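PDB 4TQJ: lectin 2 from Agrocybe aegerita, which recognises glycans that end in a non-reducing terminal N-acetylglucosamine, as a sugar-binding beta-propeller lectin of a mushroom. Local coordinates for residues Pro229-Asp234 against Ile244-Ala249; Ala249-Ala254 against Leu267-Phe272; Gly305-Leu310 against Ala320-Lys325. The protein carries 1 engineered substitution. One frame throughout, in Å; residues are numbered along the deposited sequence.

Contact 1: Pro229-Asp234 against Ile244-Ala249; sequences PRFVAD and IGCGKA
F231 and I244 pair across a beta hairpin, strand 230-233 with strand 242-246, the first two strands of a four-stranded antiparallel propeller blade. Backbone hydrogen bonds supply the frame. F231 and I244 form a hydrogen-bonded pair with a bond in each direction, the one from F231 N to I244 O being short at 2.7 Å. At the other end, C246 N donates to P229 O at 2.9 Å, which extends the ladder one residue ahead of the start of strand 230-233. Between these pairs R230 faces G245 in a non-hydrogen-bonded site with the CA atoms 4.0 Å apart. R230 CG lies 3.9 Å from G245 CA, a closeness permitted by the lack of a beta carbon on G245. The arginine then bends at chi2 and chi3 and leads away from the hairpin, its NE bonded to H228 O and its NH1 to F216 O. Apolar contacts gather on the face that carries F231 and I244, where F231 CB meets I244 CG2 at 4.0 Å; I287 of strand 285-288, in the next blade, packs against both residues. P229 adds its ring, CG resting 3.9 Å from C246 CB. With SG anti to its carbonyl carbon (chi1 -53°), C246 turns its sulfur to the edge of the F231 ring, in a sulfur-aromatic contact that brings C246 SG to 4.1 Å from F231 CE2.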
ATOM      1  N   PRO A 229     -32.028  -0.390 -10.004  1.00 15.09           N
ATOM      2  CA  PRO A 229     -30.707  -0.979  -9.757  1.00 13.64           C
ATOM      3  C   PRO A 229     -30.759  -2.135  -8.756  1.00 15.28           C
ATOM      4  O   PRO A 229     -31.508  -2.066  -7.785  1.00 14.20           O
ATOM      5  CB  PRO A 229     -29.894   0.195  -9.187  1.00 16.49           C
ATOM      6  CG  PRO A 229     -30.910   1.225  -8.771  1.00 16.42           C
ATOM      7  CD  PRO A 229     -32.055   1.056  -9.712  1.00 14.28           C
ATOM      8  N   ARG A 230     -29.987  -3.186  -9.016  1.00 13.06           N
ATOM      9  CA  ARG A 230     -29.884  -4.320  -8.101  1.00 10.71           C
ATOM     10  C   ARG A 230     -28.429  -4.607  -7.772  1.00 11.72           C
ATOM     11  O   ARG A 230     -27.545  -4.455  -8.622  1.00 10.95           O
ATOM     12  CB  ARG A 230     -30.541  -5.566  -8.689  1.00 10.72           C
ATOM     13  CG  ARG A 230     -32.069  -5.568  -8.541  1.00 10.96           C
ATOM     14  CD  ARG A 230     -32.724  -6.172  -9.782  1.00 12.23           C
ATOM     15  NE  ARG A 230     -32.727  -5.220 -10.895  1.00 11.53           N
ATOM     16  CZ  ARG A 230     -32.929  -5.548 -12.171  1.00 15.02           C
ATOM     17  NH1 ARG A 230     -33.138  -6.820 -12.516  1.00 11.29           N
ATOM     18  NH2 ARG A 230     -32.911  -4.605 -13.106  1.00 12.67           N
ATOM     19  N   PHE A 231     -28.203  -5.063  -6.548  1.00 12.38           N
ATOM     20  CA  PHE A 231     -26.858  -5.269  -6.036  1.00 12.13           C
ATOM     21  C   PHE A 231     -26.730  -6.581  -5.283  1.00 13.85           C
ATOM     22  O   PHE A 231     -27.705  -7.097  -4.726  1.00 13.50           O
ATOM     23  CB  PHE A 231     -26.499  -4.148  -5.057  1.00 13.77           C
ATOM     24  CG  PHE A 231     -26.795  -2.774  -5.562  1.00 13.07           C
ATOM     25  CD1 PHE A 231     -25.826  -2.047  -6.239  1.00 13.35           C
ATOM     26  CD2 PHE A 231     -28.037  -2.202  -5.358  1.00 14.82           C
ATOM     27  CE1 PHE A 231     -26.087  -0.766  -6.701  1.00 14.12           C
ATOM     28  CE2 PHE A 231     -28.318  -0.918  -5.821  1.00 14.46           C
ATOM     29  CZ  PHE A 231     -27.331  -0.194  -6.489  1.00 13.66           C
ATOM     30  N   VAL A 232     -25.513  -7.102  -5.231  1.00 15.09           N
ATOM     31  CA  VAL A 232     -25.210  -8.198  -4.315  1.00 17.20           C
ATOM     32  C   VAL A 232     -24.179  -7.718  -3.310  1.00 12.48           C
ATOM     33  O   VAL A 232     -23.212  -7.062  -3.674  1.00 17.64           O
ATOM     34  CB  VAL A 232     -24.723  -9.456  -5.053  1.00 16.23           C
ATOM     35  CG1 VAL A 232     -25.883 -10.080  -5.813  1.00 14.36           C
ATOM     36  CG2 VAL A 232     -23.595  -9.103  -6.002  1.00 18.67           C
ATOM     37  N   ALA A 233     -24.391  -8.025  -2.039  1.00 10.55           N
ATOM     38  CA  ALA A 233     -23.560  -7.434  -1.001  1.00 14.12           C
ATOM     39  C   ALA A 233     -23.895  -8.086   0.313  1.00 12.93           C
ATOM     40  O   ALA A 233     -25.039  -8.455   0.536  1.00 12.12           O
ATOM     41  CB  ALA A 233     -23.814  -5.920  -0.921  1.00 11.94           C
ATOM     42  N   ASP A 234     -22.904  -8.234   1.186  1.00 12.72           N
ATOM     43  CA  ASP A 234     -23.159  -8.780   2.502  1.00 13.55           C
ATOM     44  C   ASP A 234     -23.842  -7.738   3.369  1.00 15.86           C
ATOM     45  O   ASP A 234     -23.234  -6.725   3.712  1.00 14.30           O
ATOM     46  CB  ASP A 234     -21.862  -9.214   3.168  1.00 17.88           C
ATOM     47  CG  ASP A 234     -22.103  -9.984   4.439  1.00 20.22           C
ATOM     48  OD1 ASP A 234     -23.291 -10.222   4.762  1.00 16.13           O
ATOM     49  OD2 ASP A 234     -21.112 -10.373   5.096  1.00 18.62           O
ATOM     50  N   ILE A 244     -30.111  -6.966  -2.792  1.00 12.29           N
ATOM     51  CA  ILE A 244     -30.879  -5.762  -2.532  1.00 11.18           C
ATOM     52  C   ILE A 244     -31.079  -5.003  -3.829  1.00 10.78           C
ATOM     53  O   ILE A 244     -30.235  -5.041  -4.715  1.00 12.71           O
ATOM     54  CB  ILE A 244     -30.207  -4.874  -1.446  1.00 14.28           C
ATOM     55  CG1 ILE A 244     -31.020  -3.604  -1.181  1.00 13.83           C
ATOM     56  CG2 ILE A 244     -28.762  -4.540  -1.834  1.00 12.27           C
ATOM     57  CD1 ILE A 244     -30.642  -2.879   0.121  1.00 11.67           C
ATOM     58  N   GLY A 245     -32.226  -4.345  -3.956  1.00 11.96           N
ATOM     59  CA  GLY A 245     -32.550  -3.632  -5.172  1.00 12.79           C
ATOM     60  C   GLY A 245     -33.421  -2.440  -4.849  1.00 12.71           C
ATOM     61  O   GLY A 245     -34.243  -2.494  -3.939  1.00 13.06           O
ATOM     62  N   CYS A 246     -33.227  -1.359  -5.590  1.00 15.06           N
ATOM     63  CA  CYS A 246     -34.044  -0.165  -5.433  1.00 15.12           C
ATOM     64  C   CYS A 246     -35.172  -0.210  -6.456  1.00 14.27           C
ATOM     65  O   CYS A 246     -34.932  -0.075  -7.654  1.00 14.17           O
ATOM     66  CB  CYS A 246     -33.194   1.085  -5.661  1.00 12.18           C
ATOM     67  SG  CYS A 246     -31.701   1.122  -4.648  1.00 15.03           S
ATOM     68  N   GLY A 247     -36.393  -0.408  -5.970  1.00 11.50           N
ATOM     69  CA  GLY A 247     -37.535  -0.620  -6.832  1.00 13.79           C
ATOM     70  C   GLY A 247     -38.469   0.570  -6.906  1.00 13.61           C
ATOM     71  O   GLY A 247     -38.020   1.702  -7.032  1.00 14.17           O
ATOM     72  N   LYS A 248     -39.771   0.306  -6.855  1.00 14.45           N
ATOM     73  CA  LYS A 248     -40.769   1.368  -6.948  1.00 12.96           C
ATOM     74  C   LYS A 248     -41.012   1.952  -5.573  1.00 14.61           C
ATOM     75  O   LYS A 248     -40.792   3.151  -5.342  1.00 15.35           O
ATOM     76  CB  LYS A 248     -42.086   0.800  -7.505  1.00 16.35           C
ATOM     77  CG  LYS A 248     -43.202   1.820  -7.731  1.00 17.35           C
ATOM     78  CD  LYS A 248     -44.508   1.115  -8.117  1.00 16.91           C
ATOM     79  CE  LYS A 248     -45.516   2.065  -8.755  1.00 21.31           C
ATOM     80  NZ  LYS A 248     -45.927   3.176  -7.863  1.00 21.85           N
ATOM     81  N   ALA A 249     -41.461   1.095  -4.655  1.00 14.33           N
ATOM     82  CA  ALA A 249     -41.862   1.535  -3.317  1.00 14.41           C
ATOM     83  C   ALA A 249     -40.662   1.840  -2.424  1.00 17.43           C
ATOM     84  O   ALA A 249     -40.812   2.499  -1.399  1.00 15.83           O
ATOM     85  CB  ALA A 249     -42.786   0.507  -2.645  1.00 12.62           C
TER

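Contact 2: Ala249-Ala254 against Leu267-Phe272; sequences AGCWVA and LVINDF
The indole of W252 has L267 over one face: L267 CD1 stands 3.8 Å from the centroid of the five-membered ring of W252, only 18° off its normal, in a CH-pi contact set toward the rim. The six-membered part extends along the backbone of L267, where W252 CE3 comes within 3.3 Å of L267 N. L267 reaches the ring because its CG is anti to the backbone N (chi1 -177°), and the same CD1 also touches C251 O. The second flat group, the F272 ring, receives C251 SG obliquely in a sulfur-aromatic contact, the sulfur 3.9 Å from F272 CD2. Between the two rings runs a classic beta bulge, in which V268 and I269 both face C251. C251 N donates to I269 O at 2.8 Å, and V268 N returns a bond to C251 O, so a single residue is gripped by two successive partners. G250 precedes it in a backbone conformation awkward for any residue with a side chain, its CA 3.3 Å from I269 O. V253 and V268 cross at about a right angle, CG1 of V253 3.6 Å from CG2 of V268. D271 OD1 accepts F272 N through its anti lone pair and also holds W278 NE1. Strand 266-269 is the outermost of its blade; inward, strand 242-246 flanks strand 251-254, while I269 and F272 pack on V298 of strand 297-301 and A309 of strand 306-309, in the following blade.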
ATOM      1  N   ALA A 249     -41.461   1.095  -4.655  1.00 14.33           N
ATOM      2  CA  ALA A 249     -41.862   1.535  -3.317  1.00 14.41           C
ATOM      3  C   ALA A 249     -40.662   1.840  -2.424  1.00 17.43           C
ATOM      4  O   ALA A 249     -40.812   2.499  -1.399  1.00 15.83           O
ATOM      5  CB  ALA A 249     -42.786   0.507  -2.645  1.00 12.62           C
ATOM      6  N   GLY A 250     -39.471   1.397  -2.827  1.00 11.71           N
ATOM      7  CA  GLY A 250     -38.276   1.569  -2.000  1.00 13.87           C
ATOM      8  C   GLY A 250     -37.254   0.461  -2.221  1.00 14.87           C
ATOM      9  O   GLY A 250     -37.189  -0.083  -3.313  1.00 15.36           O
ATOM     10  N   CYS A 251     -36.467   0.129  -1.195  1.00 15.57           N
ATOM     11  CA  CYS A 251     -35.477  -0.949  -1.291  1.00 11.95           C
ATOM     12  C   CYS A 251     -35.996  -2.270  -0.744  1.00 15.25           C
ATOM     13  O   CYS A 251     -36.461  -2.352   0.401  1.00 11.25           O
ATOM     14  CB  CYS A 251     -34.188  -0.589  -0.546  1.00 15.59           C
ATOM     15  SG  CYS A 251     -33.427   0.934  -1.079  1.00 15.65           S
ATOM     16  N   TRP A 252     -35.894  -3.294  -1.582  1.00 12.16           N
ATOM     17  CA  TRP A 252     -36.312  -4.647  -1.262  1.00 15.84           C
ATOM     18  C   TRP A 252     -35.079  -5.527  -1.072  1.00 13.87           C
ATOM     19  O   TRP A 252     -34.153  -5.459  -1.880  1.00 11.57           O
ATOM     20  CB  TRP A 252     -37.104  -5.200  -2.440  1.00 15.28           C
ATOM     21  CG  TRP A 252     -38.439  -4.550  -2.596  1.00 17.97           C
ATOM     22  CD1 TRP A 252     -38.739  -3.437  -3.336  1.00 16.96           C
ATOM     23  CD2 TRP A 252     -39.665  -4.986  -2.004  1.00 15.46           C
ATOM     24  NE1 TRP A 252     -40.084  -3.148  -3.225  1.00 17.83           N
ATOM     25  CE2 TRP A 252     -40.674  -4.090  -2.419  1.00 16.92           C
ATOM     26  CE3 TRP A 252     -40.008  -6.053  -1.165  1.00 14.88           C
ATOM     27  CZ2 TRP A 252     -42.008  -4.224  -2.016  1.00 16.99           C
ATOM     28  CZ3 TRP A 252     -41.336  -6.180  -0.753  1.00 16.60           C
ATOM     29  CH2 TRP A 252     -42.319  -5.275  -1.190  1.00 16.98           C
ATOM     30  N   VAL A 253     -35.052  -6.344  -0.019  1.00 15.07           N
ATOM     31  CA  VAL A 253     -33.984  -7.326   0.104  1.00 13.36           C
ATOM     32  C   VAL A 253     -34.449  -8.754   0.375  1.00 18.10           C
ATOM     33  O   VAL A 253     -35.534  -8.987   0.924  1.00 17.56           O
ATOM     34  CB  VAL A 253     -32.845  -6.916   1.110  1.00 19.17           C
ATOM     35  CG1 VAL A 253     -32.862  -5.434   1.437  1.00 12.60           C
ATOM     36  CG2 VAL A 253     -32.886  -7.773   2.353  1.00 19.88           C
ATOM     37  N   ALA A 254     -33.616  -9.695  -0.052  1.00 11.96           N
ATOM     38  CA  ALA A 254     -33.778 -11.092   0.292  1.00 15.71           C
ATOM     39  C   ALA A 254     -32.444 -11.561   0.866  1.00 18.02           C
ATOM     40  O   ALA A 254     -31.396 -11.460   0.204  1.00 15.34           O
ATOM     41  CB  ALA A 254     -34.141 -11.896  -0.928  1.00 13.04           C
ATOM     42  N   LEU A 267     -39.530  -5.256   1.975  1.00 12.84           N
ATOM     43  CA  LEU A 267     -39.233  -3.835   1.831  1.00 15.18           C
ATOM     44  C   LEU A 267     -38.586  -3.330   3.116  1.00 18.00           C
ATOM     45  O   LEU A 267     -39.241  -3.284   4.158  1.00 19.44           O
ATOM     46  CB  LEU A 267     -40.511  -3.029   1.576  1.00 14.50           C
ATOM     47  CG  LEU A 267     -40.229  -1.533   1.357  1.00 17.57           C
ATOM     48  CD1 LEU A 267     -39.805  -1.324  -0.074  1.00 17.66           C
ATOM     49  CD2 LEU A 267     -41.421  -0.627   1.684  1.00 17.56           C
ATOM     50  N   VAL A 268     -37.312  -2.951   3.047  1.00 16.43           N
ATOM     51  CA  VAL A 268     -36.574  -2.558   4.245  1.00 15.77           C
ATOM     52  C   VAL A 268     -36.414  -1.051   4.403  1.00 15.11           C
ATOM     53  O   VAL A 268     -36.118  -0.574   5.494  1.00 15.90           O
ATOM     54  CB  VAL A 268     -35.165  -3.167   4.252  1.00 17.16           C
ATOM     55  CG1 VAL A 268     -35.235  -4.708   4.268  1.00 20.12           C
ATOM     56  CG2 VAL A 268     -34.381  -2.664   3.060  1.00 14.72           C
ATOM     57  N   ILE A 269     -36.548  -0.312   3.302  1.00 15.61           N
ATOM     58  CA  ILE A 269     -36.397   1.136   3.312  1.00 15.36           C
ATOM     59  C   ILE A 269     -37.435   1.698   2.341  1.00 18.04           C
ATOM     60  O   ILE A 269     -37.498   1.271   1.178  1.00 12.88           O
ATOM     61  CB  ILE A 269     -35.018   1.578   2.798  1.00 13.96           C
ATOM     62  CG1 ILE A 269     -33.883   0.975   3.622  1.00 15.50           C
ATOM     63  CG2 ILE A 269     -34.903   3.107   2.781  1.00 15.23           C
ATOM     64  CD1 ILE A 269     -32.553   1.083   2.907  1.00 18.47           C
ATOM     65  N   ASN A 270     -38.238   2.654   2.799  1.00 17.96           N
ATOM     66  CA  ASN A 270     -39.226   3.268   1.912  1.00 22.64           C
ATOM     67  C   ASN A 270     -38.686   4.503   1.180  1.00 20.96           C
ATOM     68  O   ASN A 270     -39.320   5.563   1.144  1.00 24.16           O
ATOM     69  CB  ASN A 270     -40.550   3.549   2.640  1.00 23.21           C
ATOM     70  CG  ASN A 270     -40.472   4.741   3.578  1.00 30.94           C
ATOM     71  OD1 ASN A 270     -39.386   5.208   3.933  1.00 28.69           O
ATOM     72  ND2 ASN A 270     -41.640   5.244   3.990  1.00 34.90           N
ATOM     73  N   ASP A 271     -37.522   4.338   0.563  1.00 16.34           N
ATOM     74  CA  ASP A 271     -36.868   5.416  -0.176  1.00 16.39           C
ATOM     75  C   ASP A 271     -35.885   4.826  -1.182  1.00 17.26           C
ATOM     76  O   ASP A 271     -35.681   3.617  -1.204  1.00 12.61           O
ATOM     77  CB  ASP A 271     -36.118   6.332   0.772  1.00 16.58           C
ATOM     78  CG  ASP A 271     -36.249   7.800   0.393  1.00 20.37           C
ATOM     79  OD1 ASP A 271     -36.041   8.155  -0.789  1.00 18.58           O
ATOM     80  OD2 ASP A 271     -36.577   8.603   1.290  1.00 25.40           O
ATOM     81  N   PHE A 272     -35.287   5.694  -1.992  1.00 13.99           N
ATOM     82  CA  PHE A 272     -34.318   5.302  -3.030  1.00 15.98           C
ATOM     83  C   PHE A 272     -34.986   4.687  -4.260  1.00 15.29           C
ATOM     84  O   PHE A 272     -34.306   4.299  -5.211  1.00 15.45           O
ATOM     85  CB  PHE A 272     -33.213   4.383  -2.473  1.00 14.94           C
ATOM     86  CG  PHE A 272     -32.386   5.020  -1.380  1.00 15.79           C
ATOM     87  CD1 PHE A 272     -31.559   6.098  -1.656  1.00 13.88           C
ATOM     88  CD2 PHE A 272     -32.453   4.551  -0.073  1.00 15.05           C
ATOM     89  CE1 PHE A 272     -30.812   6.695  -0.666  1.00 11.03           C
ATOM     90  CE2 PHE A 272     -31.703   5.137   0.925  1.00 15.36           C
ATOM     91  CZ  PHE A 272     -30.867   6.218   0.620  1.00 14.27           C
TER

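Contact 3: Gly305-Leu310 against Ala320-Lys325; sequences GVYVAL and AKLVLK
G305 opens the contact with its CA against L324 O at 3.3 Å, in a CA-H...O approach that depends on the absence of a beta carbon; its phi and psi, too, are ones that suit glycine. V306 follows at a classic beta bulge, faced by both V323 and L324. Its N donates to L324 O and its O accepts from V323 N, each at 2.9 Å, while its CB packs against L324 CB at 4.1 Å. Regular pairing resumes at Y307, which lays one ring face against L322: L322 CD1 sits 4.0 Å from the Y307 ring centroid and 19° off the normal, a CH-pi contact, and L322 CB meets Y307 CE1 at 3.6 Å. The ring gets there with CG anti to the carbonyl carbon (chi1 -67°). On the face that carries V306, V308 pairs with K321 through two bonds of 3.0 Å, V308 N to K321 O and K321 N to V308 O. V308 CG2 also meets V323 CG2 at 3.7 Å, the two side chains crossing at about a right angle. Beyond it, A309 CB rests near A320 CA, and A320 in turn touches F272 from the preceding blade. A bulged hairpin of this kind joins the two outer strands, 306-309 and 321-324, of a four-stranded blade, here within an FG-GAP-like repeat of the beta-propeller clan.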
ATOM      1  N   GLY A 305     -28.637  16.396  -2.377  1.00 15.26           N
ATOM      2  CA  GLY A 305     -27.358  15.923  -1.890  1.00 13.68           C
ATOM      3  C   GLY A 305     -27.455  14.432  -1.673  1.00 16.42           C
ATOM      4  O   GLY A 305     -28.304  13.762  -2.275  1.00 12.58           O
ATOM      5  N   VAL A 306     -26.608  13.919  -0.787  1.00 13.04           N
ATOM      6  CA  VAL A 306     -26.464  12.488  -0.605  1.00 11.52           C
ATOM      7  C   VAL A 306     -27.321  11.988   0.536  1.00 12.36           C
ATOM      8  O   VAL A 306     -27.295  12.549   1.629  1.00 16.26           O
ATOM      9  CB  VAL A 306     -24.999  12.130  -0.285  1.00 10.37           C
ATOM     10  CG1 VAL A 306     -24.847  10.626  -0.185  1.00 11.28           C
ATOM     11  CG2 VAL A 306     -24.057  12.721  -1.355  1.00 14.94           C
ATOM     12  N   TYR A 307     -28.064  10.920   0.277  1.00 11.75           N
ATOM     13  CA  TYR A 307     -28.894  10.269   1.288  1.00 13.97           C
ATOM     14  C   TYR A 307     -28.326   8.907   1.649  1.00 13.62           C
ATOM     15  O   TYR A 307     -27.742   8.223   0.803  1.00 12.46           O
ATOM     16  CB  TYR A 307     -30.324  10.107   0.774  1.00 14.16           C
ATOM     17  CG  TYR A 307     -31.017  11.430   0.614  1.00 15.57           C
ATOM     18  CD1 TYR A 307     -31.858  11.923   1.607  1.00 21.20           C
ATOM     19  CD2 TYR A 307     -30.805  12.207  -0.509  1.00 15.20           C
ATOM     20  CE1 TYR A 307     -32.488  13.158   1.467  1.00 23.57           C
ATOM     21  CE2 TYR A 307     -31.431  13.444  -0.656  1.00 18.39           C
ATOM     22  CZ  TYR A 307     -32.262  13.915   0.334  1.00 17.43           C
ATOM     23  OH  TYR A 307     -32.878  15.144   0.173  1.00 19.07           O
ATOM     24  N   VAL A 308     -28.499   8.514   2.903  1.00 14.29           N
ATOM     25  CA  VAL A 308     -27.979   7.237   3.368  1.00 13.57           C
ATOM     26  C   VAL A 308     -28.986   6.564   4.281  1.00 14.85           C
ATOM     27  O   VAL A 308     -29.655   7.228   5.076  1.00 17.42           O
ATOM     28  CB  VAL A 308     -26.655   7.421   4.146  1.00 15.41           C
ATOM     29  CG1 VAL A 308     -26.299   6.162   4.899  1.00 18.70           C
ATOM     30  CG2 VAL A 308     -25.517   7.878   3.205  1.00 14.26           C
ATOM     31  N   ALA A 309     -29.110   5.251   4.150  1.00 11.33           N
ATOM     32  CA  ALA A 309     -29.833   4.463   5.137  1.00 16.28           C
ATOM     33  C   ALA A 309     -28.855   3.446   5.693  1.00 14.38           C
ATOM     34  O   ALA A 309     -28.276   2.665   4.944  1.00 13.18           O
ATOM     35  CB  ALA A 309     -31.036   3.771   4.528  1.00 13.16           C
ATOM     36  N   LEU A 310     -28.656   3.480   7.001  1.00 15.40           N
ATOM     37  CA  LEU A 310     -27.718   2.581   7.660  1.00 15.50           C
ATOM     38  C   LEU A 310     -28.350   1.256   8.077  1.00 16.56           C
ATOM     39  O   LEU A 310     -29.456   1.217   8.627  1.00 16.46           O
ATOM     40  CB  LEU A 310     -27.098   3.257   8.880  1.00 16.51           C
ATOM     41  CG  LEU A 310     -26.273   4.514   8.603  1.00 18.46           C
ATOM     42  CD1 LEU A 310     -25.797   5.113   9.923  1.00 18.47           C
ATOM     43  CD2 LEU A 310     -25.091   4.215   7.657  1.00 14.16           C
ATOM     44  N   ALA A 320     -33.792   6.565   5.771  1.00 15.54           N
ATOM     45  CA  ALA A 320     -32.858   7.332   4.980  1.00 16.35           C
ATOM     46  C   ALA A 320     -32.844   8.760   5.496  1.00 20.41           C
ATOM     47  O   ALA A 320     -33.884   9.294   5.841  1.00 20.66           O
ATOM     48  CB  ALA A 320     -33.280   7.304   3.535  1.00 17.94           C
ATOM     49  N   LYS A 321     -31.667   9.372   5.561  1.00 17.42           N
ATOM     50  CA  LYS A 321     -31.579  10.790   5.885  1.00 20.96           C
ATOM     51  C   LYS A 321     -30.558  11.487   4.988  1.00 17.58           C
ATOM     52  O   LYS A 321     -29.695  10.839   4.390  1.00 16.28           O
ATOM     53  CB  LYS A 321     -31.267  10.999   7.373  1.00 23.02           C
ATOM     54  CG  LYS A 321     -30.126  10.131   7.910  1.00 26.69           C
ATOM     55  CD  LYS A 321     -30.195  10.011   9.438  1.00 33.08           C
ATOM     56  CE  LYS A 321     -28.955  10.578  10.112  1.00 35.97           C
ATOM     57  NZ  LYS A 321     -28.992  10.407  11.609  1.00 38.00           N
ATOM     58  N   LEU A 322     -30.678  12.803   4.862  1.00 18.32           N
ATOM     59  CA  LEU A 322     -29.726  13.572   4.070  1.00 17.45           C
ATOM     60  C   LEU A 322     -28.468  13.745   4.912  1.00 20.95           C
ATOM     61  O   LEU A 322     -28.531  14.277   6.018  1.00 18.00           O
ATOM     62  CB  LEU A 322     -30.312  14.939   3.706  1.00 16.47           C
ATOM     63  CG  LEU A 322     -29.429  15.951   2.976  1.00 17.79           C
ATOM     64  CD1 LEU A 322     -29.058  15.454   1.588  1.00 13.46           C
ATOM     65  CD2 LEU A 322     -30.151  17.291   2.881  1.00 23.14           C
ATOM     66  N   VAL A 323     -27.329  13.289   4.404  1.00 18.05           N
ATOM     67  CA  VAL A 323     -26.099  13.346   5.199  1.00 19.91           C
ATOM     68  C   VAL A 323     -25.088  14.380   4.708  1.00 22.77           C
ATOM     69  O   VAL A 323     -24.171  14.747   5.436  1.00 21.80           O
ATOM     70  CB  VAL A 323     -25.411  11.978   5.292  1.00 17.42           C
ATOM     71  CG1 VAL A 323     -26.323  10.971   5.958  1.00 19.31           C
ATOM     72  CG2 VAL A 323     -24.953  11.491   3.900  1.00 17.68           C
ATOM     73  N   LEU A 324     -25.257  14.848   3.478  1.00 15.61           N
ATOM     74  CA  LEU A 324     -24.262  15.698   2.866  1.00 17.37           C
ATOM     75  C   LEU A 324     -24.922  16.528   1.790  1.00 17.75           C
ATOM     76  O   LEU A 324     -25.442  15.983   0.824  1.00 16.84           O
ATOM     77  CB  LEU A 324     -23.151  14.830   2.252  1.00 20.81           C
ATOM     78  CG  LEU A 324     -21.919  15.521   1.667  1.00 19.73           C
ATOM     79  CD1 LEU A 324     -21.231  16.356   2.719  1.00 21.87           C
ATOM     80  CD2 LEU A 324     -20.946  14.512   1.074  1.00 22.61           C
ATOM     81  N   LYS A 325     -24.897  17.847   1.962  1.00 18.96           N
ATOM     82  CA  LYS A 325     -25.553  18.761   1.031  1.00 18.60           C
ATOM     83  C   LYS A 325     -24.668  19.104  -0.164  1.00 19.60           C
ATOM     84  O   LYS A 325     -24.372  20.277  -0.420  1.00 16.81           O
ATOM     85  CB  LYS A 325     -26.000  20.037   1.760  1.00 23.22           C
ATOM     86  CG  LYS A 325     -27.005  19.777   2.888  1.00 30.56           C
ATOM     87  CD  LYS A 325     -27.205  21.004   3.775  1.00 35.00           C
ATOM     88  CE  LYS A 325     -28.431  20.853   4.662  1.00 39.24           C
ATOM     89  NZ  LYS A 325     -28.342  19.654   5.538  1.00 43.01           N
TER

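In the fold
Along the chain the contacts follow one after another, contact 1 closing before contact 2 opens and contact 2 before contact 3. Contacts 1 and 2 lie in the same four-stranded sheet, share A249 and have centres 8 Å apart; G245 O and W252 N probably form a hydrogen bond that stitches their two hairpins together, and I244 packs on V253 beside it. Contact 3 belongs to the next sheet, about 15 Å from contact 2 and 17 Å from contact 1, centre to centre. It touches contact 2, where the F272 ring packs near Y307 O, but not contact 1. The three thus sample two adjacent blades of a propeller, with packing between side chains of strands 266-269 and 306-309 linking one blade to the next.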